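Long-range contact in lipoxygenase (Cyanothece sp., PDB 5EK8), which probably inserts molecular oxygen into polyunsaturated fatty acids as a non-heme iron 9R-lipoxygenase: residues L290-V298 and P306-R314. Sequence-based numbering, arbitrary orientation.
Sequences LHNVEAYFV and PTMITIQSR
S313 OG meets the H291 imidazole at its edge, near the ring plane beside ND1, though the modelled separation is too short to carry a claim of strength. Chi1 of -53° puts the ring anti to the carbonyl carbon, and chi2 of -78° turns its ND1 edge to S313, while NE2 binds S595. Losing the imidazole to an alanine here is likely to leave the S595 hydroxyl without its partner and to open a gap beside S313 and I311. On the same face, V293 and I311 run side by side, CG1 to CG1 at 3.7 Å. The reverse face carries Y296 alongside M308: CG of M308 lies 3.6 Å from Y296 CD2, and SD stands 4.8 Å from the ring centroid, an oblique Met-aromatic contact. The register slips by one after Y296, setting T307 and M308 together opposite it, a classic bulge. At the hairpin's open end, CD1 of L290 sits over one guanidinium face of R314, whose N-H groups bind carbonyls of S318, Y282 and W279. The backbone ladder thus holds two strands whose largely apolar face packs on helices 337-377 and 247-256; on the other, E294 hydrogen-bonds S276 and forms salt bridges with K274 and R328, probably balancing its buried charge.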
# COMPACT_ATOMS: atom_id res chain seq x y z
N LEU A 290 1.15 27.09 -5.72
CA LEU A 290 1.12 25.99 -6.69
C LEU A 290 1.97 26.33 -7.90
O LEU A 290 1.85 27.43 -8.45
CB LEU A 290 -0.32 25.69 -7.13
CG LEU A 290 -0.93 24.34 -6.78
CD1 LEU A 290 -2.21 24.13 -7.57
CD2 LEU A 290 0.06 23.22 -7.03
N HIS A 291 2.82 25.40 -8.32
CA HIS A 291 3.71 25.67 -9.44
C HIS A 291 3.65 24.61 -10.54
O HIS A 291 3.96 23.44 -10.31
CB HIS A 291 5.15 25.81 -8.95
CG HIS A 291 5.32 26.80 -7.84
ND1 HIS A 291 5.34 28.16 -8.05
CD2 HIS A 291 5.47 26.62 -6.51
CE1 HIS A 291 5.50 28.78 -6.90
NE2 HIS A 291 5.57 27.87 -5.94
N ASN A 292 3.24 25.03 -11.72
CA ASN A 292 3.43 24.23 -12.91
C ASN A 292 4.91 24.27 -13.27
O ASN A 292 5.38 25.24 -13.87
CB ASN A 292 2.57 24.72 -14.08
CG ASN A 292 1.09 24.55 -13.83
OD1 ASN A 292 0.67 23.73 -13.01
ND2 ASN A 292 0.28 25.31 -14.55
N VAL A 293 5.65 23.24 -12.88
CA VAL A 293 7.09 23.24 -13.09
C VAL A 293 7.50 22.18 -14.09
O VAL A 293 7.03 21.04 -14.05
CB VAL A 293 7.88 23.04 -11.78
CG1 VAL A 293 7.74 24.25 -10.90
CG2 VAL A 293 7.40 21.80 -11.05
N GLU A 294 8.38 22.56 -15.01
CA GLU A 294 8.87 21.62 -16.00
C GLU A 294 10.38 21.66 -16.05
O GLU A 294 10.97 22.72 -16.24
CB GLU A 294 8.26 21.93 -17.37
CG GLU A 294 6.74 21.93 -17.36
CD GLU A 294 6.13 21.97 -18.75
OE1 GLU A 294 5.88 23.08 -19.26
OE2 GLU A 294 5.90 20.88 -19.32
N ALA A 295 11.02 20.51 -15.84
CA ALA A 295 12.47 20.46 -15.84
C ALA A 295 12.97 19.81 -17.12
O ALA A 295 12.50 18.75 -17.49
CB ALA A 295 12.99 19.71 -14.63
N TYR A 296 13.92 20.45 -17.77
CA TYR A 296 14.48 19.96 -19.01
C TYR A 296 15.90 19.47 -18.77
O TYR A 296 16.66 20.09 -18.02
CB TYR A 296 14.46 21.05 -20.08
CG TYR A 296 13.07 21.55 -20.42
CD1 TYR A 296 12.45 21.15 -21.60
CD2 TYR A 296 12.39 22.40 -19.57
CE1 TYR A 296 11.18 21.59 -21.92
CE2 TYR A 296 11.12 22.85 -19.88
CZ TYR A 296 10.52 22.45 -21.06
OH TYR A 296 9.25 22.90 -21.37
N PHE A 297 16.24 18.36 -19.40
CA PHE A 297 17.57 17.76 -19.25
C PHE A 297 18.13 17.42 -20.62
O PHE A 297 17.38 17.25 -21.57
CB PHE A 297 17.51 16.51 -18.37
CG PHE A 297 16.76 16.70 -17.09
CD1 PHE A 297 17.43 17.05 -15.92
CD2 PHE A 297 15.38 16.54 -17.04
CE1 PHE A 297 16.74 17.22 -14.73
CE2 PHE A 297 14.69 16.72 -15.85
CZ PHE A 297 15.37 17.06 -14.70
N VAL A 298 19.44 17.32 -20.72
CA VAL A 298 20.06 16.85 -21.95
C VAL A 298 20.93 15.64 -21.62
O VAL A 298 21.46 15.52 -20.52
CB VAL A 298 20.90 17.96 -22.63
CG1 VAL A 298 22.15 18.30 -21.79
CG2 VAL A 298 21.28 17.56 -24.05
N PRO A 306 20.94 19.10 -16.29
CA PRO A 306 19.75 19.95 -16.39
C PRO A 306 20.00 21.18 -17.26
O PRO A 306 20.98 21.88 -17.04
CB PRO A 306 19.49 20.34 -14.93
CG PRO A 306 20.85 20.32 -14.30
CD PRO A 306 21.65 19.26 -15.01
N THR A 307 19.14 21.42 -18.24
CA THR A 307 19.32 22.55 -19.14
C THR A 307 18.52 23.77 -18.71
O THR A 307 19.03 24.89 -18.75
CB THR A 307 18.94 22.18 -20.57
OG1 THR A 307 17.56 21.81 -20.61
CG2 THR A 307 19.78 21.01 -21.04
N MET A 308 17.27 23.56 -18.30
CA MET A 308 16.47 24.64 -17.71
C MET A 308 15.32 24.10 -16.87
O MET A 308 15.04 22.91 -16.86
CB MET A 308 15.92 25.57 -18.80
CG MET A 308 14.87 24.95 -19.70
SD MET A 308 14.15 26.18 -20.82
CE MET A 308 15.59 26.74 -21.73
N ILE A 309 14.68 25.00 -16.14
CA ILE A 309 13.49 24.70 -15.37
C ILE A 309 12.56 25.87 -15.56
O ILE A 309 12.94 27.02 -15.33
CB ILE A 309 13.78 24.51 -13.85
CG1 ILE A 309 14.71 23.32 -13.60
CG2 ILE A 309 12.48 24.32 -13.07
CD1 ILE A 309 15.05 23.13 -12.15
N THR A 310 11.36 25.59 -16.03
CA THR A 310 10.36 26.62 -16.19
C THR A 310 9.35 26.52 -15.06
O THR A 310 8.98 25.42 -14.63
CB THR A 310 9.65 26.53 -17.55
OG1 THR A 310 8.72 25.45 -17.53
CG2 THR A 310 10.67 26.32 -18.65
N ILE A 311 8.92 27.68 -14.58
CA ILE A 311 7.96 27.73 -13.48
C ILE A 311 6.81 28.67 -13.81
O ILE A 311 7.02 29.85 -14.09
CB ILE A 311 8.63 28.18 -12.16
CG1 ILE A 311 9.73 27.20 -11.75
CG2 ILE A 311 7.59 28.30 -11.06
CD1 ILE A 311 10.48 27.63 -10.49
N GLN A 312 5.60 28.14 -13.77
CA GLN A 312 4.42 28.97 -13.99
C GLN A 312 3.47 28.82 -12.81
O GLN A 312 2.90 27.76 -12.60
CB GLN A 312 3.74 28.60 -15.30
CG GLN A 312 2.68 29.58 -15.72
CD GLN A 312 2.10 29.28 -17.08
OE1 GLN A 312 1.75 30.20 -17.81
NE2 GLN A 312 2.01 28.00 -17.42
N SER A 313 3.29 29.90 -12.05
CA SER A 313 2.62 29.79 -10.76
C SER A 313 1.20 30.33 -10.75
O SER A 313 0.87 31.28 -11.47
CB SER A 313 3.45 30.50 -9.68
OG SER A 313 4.77 29.98 -9.64
N ARG A 314 0.36 29.72 -9.93
CA ARG A 314 -0.96 30.24 -9.61
C ARG A 314 -0.82 31.53 -8.83
O ARG A 314 0.10 31.67 -8.02
CB ARG A 314 -1.76 29.23 -8.79
CG ARG A 314 -1.89 27.88 -9.46
CD ARG A 314 -3.15 27.80 -10.31
NE ARG A 314 -4.29 27.34 -9.53
CZ ARG A 314 -4.76 26.10 -9.56
NH1 ARG A 314 -4.20 25.20 -10.36
NH2 ARG A 314 -5.80 25.78 -8.81